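Mandelate racemase/muconate lactonizing enzyme/Enolase superfamily (Rhodobacter sphaeroides, PDB 2HZG) belongs to the enolase superfamily, joining an N-terminal alpha+beta domain to a TIM-barrel domain that holds a sodium ion on carboxylate side chains. Local coordinates at residues F204-E209 with P229-A234; A221-L226 with A246-A251; L29-A34 with G42-A47; I52-C57 with L96-H101. All coordinates share one frame; numbering follows the deposited sequence. Where two conformers were deposited one is given.

Interaction 1 (F204-E209 with P229-A234)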
loop_
_atom_site.group_PDB
_atom_site.type_symbol
_atom_site.label_atom_id
_atom_site.label_comp_id
_atom_site.label_asym_id
_atom_site.label_seq_id
_atom_site.Cartn_x
_atom_site.Cartn_y
_atom_site.Cartn_z
ATOM N N PHE A 204 -3.725 -18.391 5.178
ATOM C CA PHE A 204 -3.617 -19.347 4.075
ATOM C C PHE A 204 -2.914 -18.757 2.866
ATOM O O PHE A 204 -2.614 -19.487 1.923
ATOM C CB PHE A 204 -4.974 -19.981 3.737
ATOM C CG PHE A 204 -5.622 -20.637 4.924
ATOM C CD1 PHE A 204 -5.030 -21.751 5.520
ATOM C CD2 PHE A 204 -6.805 -20.120 5.465
ATOM C CE1 PHE A 204 -5.614 -22.345 6.656
ATOM C CE2 PHE A 204 -7.391 -20.698 6.591
ATOM C CZ PHE A 204 -6.797 -21.813 7.183
ATOM N N GLY A 205 -2.629 -17.451 2.915
ATOM C CA GLY A 205 -1.833 -16.763 1.893
ATOM C C GLY A 205 -2.552 -16.758 0.556
ATOM O O GLY A 205 -3.400 -15.901 0.300
ATOM N N GLU A 206 -2.213 -17.727 -0.296
ATOM C CA GLU A 206 -2.931 -17.948 -1.561
ATOM C C GLU A 206 -3.361 -19.411 -1.720
ATOM O O GLU A 206 -3.774 -19.836 -2.801
ATOM C CB GLU A 206 -2.048 -17.554 -2.749
ATOM C CG GLU A 206 -1.735 -16.070 -2.808
ATOM C CD GLU A 206 -0.793 -15.738 -3.964
ATOM O OE1 GLU A 206 -1.232 -15.839 -5.117
ATOM O OE2 GLU A 206 0.381 -15.396 -3.711
ATOM N N ASP A 207 -3.271 -20.173 -0.634
ATOM C CA ASP A 207 -3.497 -21.621 -0.689
ATOM C C ASP A 207 -4.998 -21.906 -0.528
ATOM O O ASP A 207 -5.504 -22.094 0.605
ATOM C CB ASP A 207 -2.658 -22.281 0.393
ATOM C CG ASP A 207 -2.567 -23.796 0.253
ATOM O OD1 ASP A 207 -3.406 -24.430 -0.413
ATOM O OD2 ASP A 207 -1.647 -24.354 0.867
ATOM N N VAL A 208 -5.714 -21.868 -1.656
ATOM C CA VAL A 208 -7.158 -22.108 -1.669
ATOM C C VAL A 208 -7.482 -23.475 -1.051
ATOM O O VAL A 208 -8.455 -23.608 -0.286
ATOM C CB VAL A 208 -7.773 -21.993 -3.081
ATOM C CG1 VAL A 208 -9.270 -22.333 -3.056
ATOM C CG2 VAL A 208 -7.562 -20.574 -3.636
ATOM N N GLU A 209 -6.680 -24.486 -1.384
ATOM C CA GLU A 209 -6.979 -25.834 -0.921
ATOM C C GLU A 209 -6.799 -25.992 0.592
ATOM O O GLU A 209 -7.630 -26.618 1.224
ATOM C CB GLU A 209 -6.208 -26.888 -1.725
ATOM C CG GLU A 209 -6.515 -26.819 -3.258
ATOM C CD GLU A 209 -8.004 -27.020 -3.587
ATOM O OE1 GLU A 209 -8.681 -27.851 -2.937
ATOM O OE2 GLU A 209 -8.517 -26.333 -4.494
ATOM N N PRO A 229 -9.326 -15.008 4.721
ATOM C CA PRO A 229 -8.614 -16.298 4.528
ATOM C C PRO A 229 -7.242 -16.146 3.835
ATOM O O PRO A 229 -6.363 -16.966 4.043
ATOM C CB PRO A 229 -9.571 -17.117 3.631
ATOM C CG PRO A 229 -10.448 -16.051 2.948
ATOM C CD PRO A 229 -10.596 -14.938 3.961
ATOM N N PHE A 230 -7.085 -15.102 3.026
ATOM C CA PHE A 230 -5.936 -14.967 2.123
ATOM C C PHE A 230 -5.282 -13.589 2.176
ATOM O O PHE A 230 -5.829 -12.673 2.816
ATOM C CB PHE A 230 -6.394 -15.226 0.681
ATOM C CG PHE A 230 -7.077 -16.558 0.482
ATOM C CD1 PHE A 230 -6.361 -17.761 0.633
ATOM C CD2 PHE A 230 -8.426 -16.609 0.138
ATOM C CE1 PHE A 230 -6.996 -18.999 0.444
ATOM C CE2 PHE A 230 -9.073 -17.838 -0.050
ATOM C CZ PHE A 230 -8.362 -19.035 0.100
ATOM N N ASP A 231 -4.131 -13.440 1.491
ATOM C CA ASP A 231 -3.552 -12.112 1.199
ATOM C C ASP A 231 -4.694 -11.173 0.835
ATOM O O ASP A 231 -5.588 -11.573 0.094
ATOM C CB ASP A 231 -2.639 -12.120 -0.051
ATOM C CG ASP A 231 -1.351 -12.904 0.118
ATOM O OD1 ASP A 231 -1.020 -13.366 1.230
ATOM O OD2 ASP A 231 -0.644 -13.028 -0.914
ATOM N N ALA A 232 -4.627 -9.922 1.292
ATOM C CA ALA A 232 -5.684 -8.931 1.023
ATOM C C ALA A 232 -5.984 -8.735 -0.470
ATOM O O ALA A 232 -7.150 -8.573 -0.872
ATOM C CB ALA A 232 -5.338 -7.598 1.676
ATOM N N GLY A 233 -4.939 -8.750 -1.291
ATOM C CA GLY A 233 -5.106 -8.585 -2.740
ATOM C C GLY A 233 -5.478 -9.835 -3.522
ATOM O O GLY A 233 -5.779 -9.746 -4.717
ATOM N N ALA A 234 -5.469 -10.998 -2.859
ATOM C CA ALA A 234 -5.766 -12.282 -3.539
ATOM C C ALA A 234 -7.266 -12.500 -3.756
ATOM O O ALA A 234 -7.869 -13.371 -3.137
ATOM C CB ALA A 234 -5.151 -13.459 -2.784
#

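Interaction 2 (A221-L226 with A246-A251)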
loop_
_atom_site.group_PDB
_atom_site.type_symbol
_atom_site.label_atom_id
_atom_site.label_comp_id
_atom_site.label_asym_id
_atom_site.label_seq_id
_atom_site.Cartn_x
_atom_site.Cartn_y
_atom_site.Cartn_z
ATOM N N ALA A 221 -19.360 -26.320 13.082
ATOM C CA ALA A 221 -19.461 -25.402 14.222
ATOM C C ALA A 221 -20.479 -24.282 14.005
ATOM O O ALA A 221 -20.662 -23.432 14.873
ATOM C CB ALA A 221 -18.088 -24.823 14.556
ATOM N N GLY A 222 -21.118 -24.271 12.839
ATOM C CA GLY A 222 -22.156 -23.291 12.505
ATOM C C GLY A 222 -21.607 -21.871 12.406
ATOM O O GLY A 222 -22.302 -20.908 12.734
ATOM N N VAL A 223 -20.362 -21.752 11.954
ATOM C CA VAL A 223 -19.694 -20.448 11.820
ATOM C C VAL A 223 -20.348 -19.561 10.743
ATOM O O VAL A 223 -20.635 -20.005 9.614
ATOM C CB VAL A 223 -18.169 -20.620 11.599
ATOM C CG1 VAL A 223 -17.465 -19.264 11.382
ATOM C CG2 VAL A 223 -17.540 -21.348 12.791
ATOM N N LEU A 224 -20.605 -18.312 11.110
ATOM C CA LEU A 224 -21.247 -17.350 10.212
ATOM C C LEU A 224 -20.334 -16.906 9.052
ATOM O O LEU A 224 -20.756 -16.880 7.896
ATOM C CB LEU A 224 -21.743 -16.131 11.010
ATOM C CG LEU A 224 -22.371 -14.951 10.249
ATOM C CD1 LEU A 224 -23.690 -15.361 9.592
ATOM C CD2 LEU A 224 -22.561 -13.726 11.171
ATOM N N TRP A 225 -19.096 -16.522 9.373
ATOM C CA TRP A 225 -18.183 -16.091 8.345
ATOM C C TRP A 225 -16.758 -16.479 8.670
ATOM O O TRP A 225 -16.390 -16.709 9.837
ATOM C CB TRP A 225 -18.306 -14.573 8.039
ATOM C CG TRP A 225 -17.643 -13.607 9.044
ATOM C CD1 TRP A 225 -16.322 -13.579 9.443
ATOM C CD2 TRP A 225 -18.281 -12.507 9.719
ATOM N NE1 TRP A 225 -16.118 -12.534 10.340
ATOM C CE2 TRP A 225 -17.303 -11.867 10.514
ATOM C CE3 TRP A 225 -19.590 -12.003 9.722
ATOM C CZ2 TRP A 225 -17.600 -10.756 11.317
ATOM C CZ3 TRP A 225 -19.878 -10.907 10.506
ATOM C CH2 TRP A 225 -18.883 -10.289 11.289
ATOM N N LEU A 226 -15.975 -16.564 7.604
ATOM C CA LEU A 226 -14.554 -16.821 7.661
ATOM C C LEU A 226 -13.901 -15.574 7.122
ATOM O O LEU A 226 -14.094 -15.214 5.968
ATOM C CB LEU A 226 -14.201 -18.038 6.795
ATOM C CG LEU A 226 -12.701 -18.298 6.614
ATOM C CD1 LEU A 226 -12.040 -18.631 7.966
ATOM C CD2 LEU A 226 -12.487 -19.401 5.549
ATOM N N ALA A 246 -19.751 -24.039 0.631
ATOM C CA ALA A 246 -19.925 -24.076 2.092
ATOM C C ALA A 246 -21.006 -23.092 2.540
ATOM O O ALA A 246 -21.366 -22.179 1.801
ATOM C CB ALA A 246 -18.607 -23.796 2.795
ATOM N N ARG A 247 -21.542 -23.279 3.746
ATOM C CA ARG A 247 -22.530 -22.329 4.268
ATOM C C ARG A 247 -21.835 -21.078 4.835
ATOM O O ARG A 247 -22.333 -19.978 4.677
ATOM C CB ARG A 247 -23.420 -22.953 5.348
ATOM C CG ARG A 247 -24.267 -24.171 4.885
ATOM C CD ARG A 247 -25.373 -24.502 5.926
ATOM N NE ARG A 247 -24.892 -24.169 7.264
ATOM C CZ ARG A 247 -24.292 -25.024 8.094
ATOM N NH1 ARG A 247 -24.138 -26.303 7.736
ATOM N NH2 ARG A 247 -23.857 -24.591 9.290
ATOM N N VAL A 248 -20.704 -21.278 5.512
ATOM C CA VAL A 248 -19.903 -20.175 6.040
ATOM C C VAL A 248 -19.593 -19.207 4.898
ATOM O O VAL A 248 -19.178 -19.615 3.799
ATOM C CB VAL A 248 -18.612 -20.683 6.745
ATOM C CG1 VAL A 248 -17.682 -21.419 5.769
ATOM C CG2 VAL A 248 -17.871 -19.544 7.467
ATOM N N ARG A 249 -19.809 -17.927 5.153
ATOM C CA ARG A 249 -19.541 -16.909 4.147
ATOM C C ARG A 249 -18.145 -16.343 4.320
ATOM O O ARG A 249 -17.529 -16.536 5.366
ATOM C CB ARG A 249 -20.631 -15.834 4.208
ATOM C CG ARG A 249 -21.984 -16.431 3.787
ATOM C CD ARG A 249 -23.129 -15.549 4.210
ATOM N NE ARG A 249 -23.218 -14.361 3.363
ATOM C CZ ARG A 249 -24.070 -13.360 3.559
ATOM N NH1 ARG A 249 -24.906 -13.383 4.594
ATOM N NH2 ARG A 249 -24.072 -12.327 2.722
ATOM N N ILE A 250 -17.632 -15.678 3.286
ATOM C CA ILE A 250 -16.290 -15.103 3.357
ATOM C C ILE A 250 -16.409 -13.613 3.705
ATOM O O ILE A 250 -17.317 -12.924 3.236
ATOM C CB ILE A 250 -15.456 -15.335 2.041
ATOM C CG1 ILE A 250 -15.479 -16.817 1.600
ATOM C CG2 ILE A 250 -14.007 -14.829 2.196
ATOM C CD1 ILE A 250 -15.206 -17.859 2.695
ATOM N N ALA A 251 -15.518 -13.152 4.568
ATOM C CA ALA A 251 -15.495 -11.746 4.969
ATOM C C ALA A 251 -14.099 -11.201 4.808
ATOM O O ALA A 251 -13.120 -11.942 4.899
ATOM C CB ALA A 251 -15.965 -11.586 6.431
HETATM O O HOH W 1 -22.978 -18.257 6.949
#

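Interaction 3 (L29-A34 with G42-A47)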
loop_
_atom_site.group_PDB
_atom_site.type_symbol
_atom_site.label_atom_id
_atom_site.label_comp_id
_atom_site.label_asym_id
_atom_site.label_seq_id
_atom_site.Cartn_x
_atom_site.Cartn_y
_atom_site.Cartn_z
ATOM N N LEU A 29 -1.191 5.518 17.177
ATOM C CA LEU A 29 -0.786 6.850 16.765
ATOM C C LEU A 29 -2.022 7.743 16.819
ATOM O O LEU A 29 -2.938 7.581 16.020
ATOM C CB LEU A 29 -0.130 6.870 15.374
ATOM C CG LEU A 29 0.326 8.283 14.927
ATOM C CD1 LEU A 29 1.436 8.863 15.806
ATOM C CD2 LEU A 29 0.784 8.255 13.486
ATOM N N LEU A 30 -2.051 8.654 17.794
ATOM C CA LEU A 30 -3.172 9.581 17.937
ATOM C C LEU A 30 -2.833 10.910 17.270
ATOM O O LEU A 30 -1.677 11.309 17.199
ATOM C CB LEU A 30 -3.517 9.795 19.421
ATOM C CG LEU A 30 -4.023 8.605 20.256
ATOM C CD1 LEU A 30 -4.565 9.122 21.585
ATOM C CD2 LEU A 30 -5.122 7.818 19.539
ATOM N N VAL A 31 -3.855 11.583 16.770
ATOM C CA VAL A 31 -3.648 12.776 15.975
ATOM C C VAL A 31 -4.560 13.843 16.536
ATOM O O VAL A 31 -5.779 13.658 16.569
ATOM C CB VAL A 31 -4.022 12.557 14.470
ATOM C CG1 VAL A 31 -3.820 13.847 13.681
ATOM C CG2 VAL A 31 -3.201 11.412 13.823
ATOM N N ARG A 32 -3.969 14.950 16.982
ATOM C CA ARG A 32 -4.766 16.083 17.441
ATOM C C ARG A 32 -4.607 17.209 16.442
ATOM O O ARG A 32 -3.497 17.710 16.243
ATOM C CB ARG A 32 -4.322 16.555 18.841
ATOM C CG ARG A 32 -5.208 17.684 19.411
ATOM C CD ARG A 32 -4.694 18.243 20.736
ATOM N NE ARG A 32 -3.327 18.740 20.633
ATOM C CZ ARG A 32 -2.447 18.759 21.632
ATOM N NH1 ARG A 32 -2.791 18.318 22.849
ATOM N NH2 ARG A 32 -1.217 19.221 21.412
ATOM N N VAL A 33 -5.710 17.604 15.818
ATOM C CA VAL A 33 -5.700 18.712 14.874
ATOM C C VAL A 33 -6.286 19.944 15.585
ATOM O O VAL A 33 -7.291 19.825 16.307
ATOM C CB VAL A 33 -6.509 18.378 13.596
ATOM C CG1 VAL A 33 -6.527 19.571 12.628
ATOM C CG2 VAL A 33 -5.938 17.123 12.894
ATOM N N ALA A 34 -5.643 21.097 15.403
ATOM C CA ALA A 34 -6.153 22.370 15.920
ATOM C C ALA A 34 -6.418 23.325 14.762
ATOM O O ALA A 34 -5.564 23.509 13.891
ATOM C CB ALA A 34 -5.155 23.013 16.922
ATOM N N GLY A 42 -8.085 12.065 16.215
ATOM C CA GLY A 42 -8.247 10.854 15.423
ATOM C C GLY A 42 -7.161 9.847 15.782
ATOM O O GLY A 42 -6.243 10.155 16.546
ATOM N N GLU A 43 -7.272 8.646 15.225
ATOM C CA GLU A 43 -6.335 7.576 15.499
ATOM C C GLU A 43 -6.005 6.843 14.180
ATOM O O GLU A 43 -6.904 6.480 13.415
ATOM C CB GLU A 43 -6.938 6.611 16.527
ATOM C CG GLU A 43 -6.029 5.434 16.946
ATOM C CD GLU A 43 -6.670 4.587 18.052
ATOM O OE1 GLU A 43 -7.496 5.139 18.824
ATOM O OE2 GLU A 43 -6.355 3.373 18.140
ATOM N N CYS A 44 -4.710 6.661 13.919
ATOM C CA CYS A 44 -4.263 5.873 12.765
ATOM C C CYS A 44 -4.088 4.427 13.216
ATOM O O CYS A 44 -3.414 4.166 14.213
ATOM C CB CYS A 44 -2.907 6.381 12.254
ATOM S SG CYS A 44 -2.859 8.119 11.827
ATOM N N GLU A 45 -4.694 3.492 12.497
ATOM C CA GLU A 45 -4.462 2.082 12.801
ATOM C C GLU A 45 -3.312 1.610 11.910
ATOM O O GLU A 45 -3.511 1.028 10.844
ATOM C CB GLU A 45 -5.739 1.231 12.624
ATOM C CG GLU A 45 -5.544 -0.264 12.942
ATOM C CD GLU A 45 -4.845 -0.563 14.292
ATOM O OE1 GLU A 45 -4.910 0.260 15.232
ATOM O OE2 GLU A 45 -4.231 -1.656 14.412
ATOM N N ALA A 46 -2.097 1.892 12.356
ATOM C CA ALA A 46 -0.961 1.876 11.463
ATOM C C ALA A 46 0.273 1.836 12.318
ATOM O O ALA A 46 0.210 2.143 13.519
ATOM C CB ALA A 46 -0.947 3.157 10.631
ATOM N N ALA A 47 1.403 1.546 11.681
ATOM C CA ALA A 47 2.709 1.622 12.330
ATOM C C ALA A 47 2.998 3.093 12.616
ATOM O O ALA A 47 3.065 3.899 11.691
ATOM C CB ALA A 47 3.790 0.992 11.424
#

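Interaction 4 (I52-C57 with L96-H101)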
loop_
_atom_site.group_PDB
_atom_site.type_symbol
_atom_site.label_atom_id
_atom_site.label_comp_id
_atom_site.label_asym_id
_atom_site.label_seq_id
_atom_site.Cartn_x
_atom_site.Cartn_y
_atom_site.Cartn_z
ATOM N N ILE A 52 4.342 8.721 11.205
ATOM C CA ILE A 52 4.924 10.026 11.557
ATOM C C ILE A 52 5.922 10.470 10.473
ATOM O O ILE A 52 5.917 11.628 10.059
ATOM C CB ILE A 52 5.645 10.013 12.944
ATOM C CG1 ILE A 52 4.634 9.876 14.100
ATOM C CG2 ILE A 52 6.507 11.277 13.112
ATOM C CD1 ILE A 52 5.287 9.367 15.434
ATOM N N ALA A 53 6.780 9.542 10.023
ATOM C CA ALA A 53 7.716 9.833 8.926
ATOM C C ALA A 53 7.012 10.303 7.649
ATOM O O ALA A 53 7.464 11.267 7.026
ATOM C CB ALA A 53 8.642 8.645 8.655
ATOM N N ALA A 54 5.899 9.661 7.282
ATOM C CA ALA A 54 5.059 10.105 6.161
ATOM C C ALA A 54 4.535 11.534 6.359
ATOM O O ALA A 54 4.398 12.290 5.402
ATOM C CB ALA A 54 3.874 9.100 5.894
ATOM N N PHE A 55 4.236 11.901 7.601
ATOM C CA PHE A 55 3.782 13.273 7.908
ATOM C C PHE A 55 4.835 14.374 7.721
ATOM O O PHE A 55 4.504 15.469 7.251
ATOM C CB PHE A 55 3.183 13.378 9.326
ATOM C CG PHE A 55 2.327 14.587 9.507
ATOM C CD1 PHE A 55 1.133 14.713 8.805
ATOM C CD2 PHE A 55 2.741 15.638 10.324
ATOM C CE1 PHE A 55 0.351 15.851 8.930
ATOM C CE2 PHE A 55 1.948 16.791 10.460
ATOM C CZ PHE A 55 0.767 16.894 9.763
ATOM N N VAL A 56 6.084 14.087 8.090
ATOM C CA VAL A 56 7.113 15.138 8.193
ATOM C C VAL A 56 8.306 15.020 7.242
ATOM O O VAL A 56 9.173 15.876 7.268
ATOM C CB VAL A 56 7.703 15.228 9.646
ATOM C CG1 VAL A 56 6.564 15.514 10.673
ATOM C CG2 VAL A 56 8.484 13.931 10.021
ATOM N N CYS A 57 8.379 13.952 6.445
ATOM C CA CYS A 57 9.591 13.692 5.668
ATOM C C CYS A 57 9.934 14.826 4.692
ATOM O O CYS A 57 9.048 15.515 4.212
ATOM C CB CYS A 57 9.486 12.362 4.894
ATOM S SG CYS A 57 8.072 12.249 3.809
ATOM N N LEU A 96 4.046 8.184 -1.911
ATOM C CA LEU A 96 4.400 7.915 -0.530
ATOM C C LEU A 96 3.436 6.831 -0.054
ATOM O O LEU A 96 2.289 7.113 0.325
ATOM C CB LEU A 96 4.322 9.219 0.286
ATOM C CG LEU A 96 4.376 9.253 1.819
ATOM C CD1 LEU A 96 5.195 8.116 2.418
ATOM C CD2 LEU A 96 4.834 10.625 2.322
ATOM N N LEU A 97 3.892 5.579 -0.119
ATOM C CA LEU A 97 2.996 4.428 0.094
ATOM C C LEU A 97 2.261 4.477 1.443
ATOM O O LEU A 97 1.072 4.165 1.509
ATOM C CB LEU A 97 3.764 3.102 -0.083
ATOM C CG LEU A 97 3.000 1.767 0.064
ATOM C CD1 LEU A 97 1.747 1.728 -0.794
ATOM C CD2 LEU A 97 3.951 0.547 -0.240
ATOM N N GLN A 98 2.964 4.890 2.491
ATOM C CA GLN A 98 2.401 4.985 3.850
ATOM C C GLN A 98 1.279 6.030 3.986
ATOM O O GLN A 98 0.509 5.977 4.960
ATOM C CB GLN A 98 3.513 5.322 4.864
ATOM C CG GLN A 98 3.118 5.207 6.354
ATOM C CD GLN A 98 2.950 3.763 6.832
ATOM O OE1 GLN A 98 3.419 2.834 6.188
ATOM N NE2 GLN A 98 2.295 3.576 7.972
ATOM N N ALA A 99 1.166 6.954 3.024
ATOM C CA ALA A 99 0.284 8.127 3.201
ATOM C C ALA A 99 -1.161 7.853 3.717
ATOM O O ALA A 99 -1.604 8.536 4.632
ATOM C CB ALA A 99 0.260 9.011 1.955
ATOM N N PRO A 100 -1.894 6.880 3.131
ATOM C CA PRO A 100 -3.291 6.672 3.538
ATOM C C PRO A 100 -3.446 6.370 5.037
ATOM O O PRO A 100 -4.457 6.735 5.622
ATOM C CB PRO A 100 -3.711 5.432 2.740
ATOM C CG PRO A 100 -2.781 5.346 1.632
ATOM C CD PRO A 100 -1.503 5.954 2.052
ATOM N N HIS A 101 -2.455 5.702 5.632
ATOM C CA HIS A 101 -2.518 5.331 7.049
ATOM C C HIS A 101 -2.351 6.561 7.932
ATOM O O HIS A 101 -3.072 6.721 8.924
ATOM C CB HIS A 101 -1.450 4.275 7.351
ATOM C CG HIS A 101 -1.899 2.879 7.049
ATOM N ND1 HIS A 101 -1.225 1.762 7.502
ATOM C CD2 HIS A 101 -2.969 2.420 6.363
ATOM C CE1 HIS A 101 -1.861 0.676 7.099
ATOM N NE2 HIS A 101 -2.928 1.049 6.414
#

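Interaction 1 (F204-E209 with P229-A234)
Pro229 presents its carbonyl oxygen to Phe204, whose backbone N donates to it over 3.2 Å, close to the direction of the C=O bond though rather bent at the hydrogen. The same oxygen lies at the edge of the Phe204 ring, 3.5 Å from CD2. Phe230 follows, its CG set beside the backbone N and anti to the carbonyl carbon (chi1 -56°), which brings the ring edge up to Asp207 and Val208. Asp207 O lies in the plane of the Phe230 ring, 3.4 Å from its CE1, while its CZ reaches Val208 CA at 3.7 Å and meets CG2 obliquely. A large flat apolar residue suits this buried place, with Leu241 and Ala237 of helix 235-242 packing against it as well. The two segments are neighbouring loops of the TIM barrel, each leading from a strand into the next helix on the side where Asp199, Glu227 and Glu254 bind sodium. Asp231 N donates 2.8 Å to a lone pair of Gly205 O, a fairly straight bond; Gly205 has the positive phi (65°) that glycine tolerates easily. Beyond it, Asp231 OD2 comes within 3.8 Å of Glu206 OE2, a like-charge approach probably eased by the second subunit, whose His260 bonds Asp231 and whose Arg289 forms a salt bridge with Glu206. Ala234 closes a type I turn begun at Asp231 and stands at the N-cap of helix 235-242; its CB points toward the 204-209 segment, 4.3 Å from Gly205 O.

Interaction 2 (A221-L226 with A246-A251)
Trp225 and Arg249 pair side by side, as do Leu226 and Ile250, in adjacent parallel strands of the TIM barrel, joined through helix 235-242 as a beta-alpha-beta unit. Three backbone bonds hold the register: Arg249 N to Leu224 O (3.1 Å), Leu226 N to Arg249 O (2.7 Å) and Ala251 N to Leu226 O (2.9 Å). The Trp225 side chain takes a less common first torsion, with CG lodged between its own N and carbonyl carbon (chi1 78°). This turns one face of the indole to Ala251 of the neighbouring strand, a residue that suits its place because its small methyl can lie close over that face: Ala251 CB stands 3.8 Å from the centroid of the five-membered ring of Trp225 and 18° off its normal, a CH-pi contact. The indole NE1 is bonded to Glu227, a sodium ligand, so Trp225 probably helps to position it. On the other face of the sheet Leu226, with CG anti to its backbone N (chi1 172°), and Ile250 turn toward Leu241 of the helix. Branched Val248 fills the junction just before the strand: its CG2 reaches 3.5 Å from Trp225 C and lies alongside Val223 CG1 at 3.9 Å, the two valines pointing the same way. A water bridges the two chain segments just ahead of the paired strands, donating to Leu224 O at 2.8 Å and to Arg247 O.

Interaction 3 (L29-A34 with G42-A47)
Val31 and Gly42 form a hydrogen-bonded antiparallel pair, and the strand segments 29-34 and 42-44 run at 145° to one another with their axes 4.6 Å apart at closest approach. They are the two arms of a beta hairpin, part of the three-stranded antiparallel sheet of the N-terminal domain of this enolase-superfamily protein. Val31 N donates to Gly42 O and Gly42 N to Val31 O, both at 2.8 Å; a third bond runs from Cys44 N to Leu29 O at 2.9 Å. Glycine at position 42 puts no side chain beside Val31.

Leu30 and Glu43, the non-hydrogen-bonded pair, share one face of the sheet. The glutamate chain is extended, its CG anti to the backbone N (chi1 -178°), and it exposes its aliphatic part to the leucine, whose CD2 crosses it at 3.6 Å from CG. The carboxylate OE1 continues past that methyl to bond Ser308 of the barrel domain; a long side chain with a polar end thus serves both as apolar neighbour and as interdomain link.

The opposite face is apolar and looks toward helices: Val31 touches Met102 of helix 99-118, and Leu29 touches Ile52 of helix 48-56. Branched residues fill this layer well, and a slim cysteine fits between them. Cys44 SG lies anti to its own carbonyl carbon (chi1 -56°), and from there the sulfur meets Val31 CG2 at 3.9 Å and Leu29 CD2 at 4.0 Å.

Interaction 4 (I52-C57 with L96-H101)
Ala54, near the end of helix 48-56, meets Leu96 and Gln98 through apolar contacts, the chief part of a small contact made without direct hydrogen bonds. Its CB is 3.8 Å from Leu96 CD1 and 3.9 Å from Gln98 CB. A methyl suits this spot, because the backbones come close here: the CA atoms of Ala54 and Ala99 are 6.0 Å apart. The other methyl of Leu96, CD2, approaches the helix end, 3.5 Å from Ala54 O and 3.9 Å from Cys57 SG. Leucine was modelled in two conformers at position 96, so these details hold for one of them. Leu96 also packs on Pro50 of the second subunit. Cys57 leaves the helical conformation and turns its small, polarisable sulfur inward, SG sitting between its own N and carbonyl carbon (chi1 56°).

Polar bonds act around this packing rather than across it. A type I turn, closed by Ala99 N donating 2.9 Å to Leu96 O, brings Leu96 and Gln98 to the same side and leads into helix 99-118. Gln98 has CG anti to the backbone N and then bends at chi2 (72°), which keeps its aliphatic CB and CG against Ala54 while carrying the amide beyond. There NE2 bonds Ser51 OG of helix 48-56, and OE1 accepts from the backbone N of Gln98 in the second subunit.

Plain helix-end packing in the alpha+beta N-terminal domain of an enolase-superfamily protein is thereby combined with part of the dimer interface.

Overall arrangement
Along the chain, interactions 3 and 4 come first and build the N-terminal domain; interactions 1 and 2 follow in the barrel. Interactions 3 and 4 have centres about 12 Å apart and touch: Leu29 packs on Ile52 of helix 48-56, which follows strand 38-44, and Ala46 on His101 of helix 99-118. Interactions 1 and 2, with centres about 16 Å apart, alternate along the sequence and meet where Pro229 packs on Ile250; the 229-234 loop connects strand 225-227 to helix 235-242 within the beta-alpha-beta unit that interaction 2 pairs. Between the domains, the centres of interactions 2 and 4 are about 36 Å apart. Interactions 1 and 4 both reach the second subunit, so dimer contacts involve both domains.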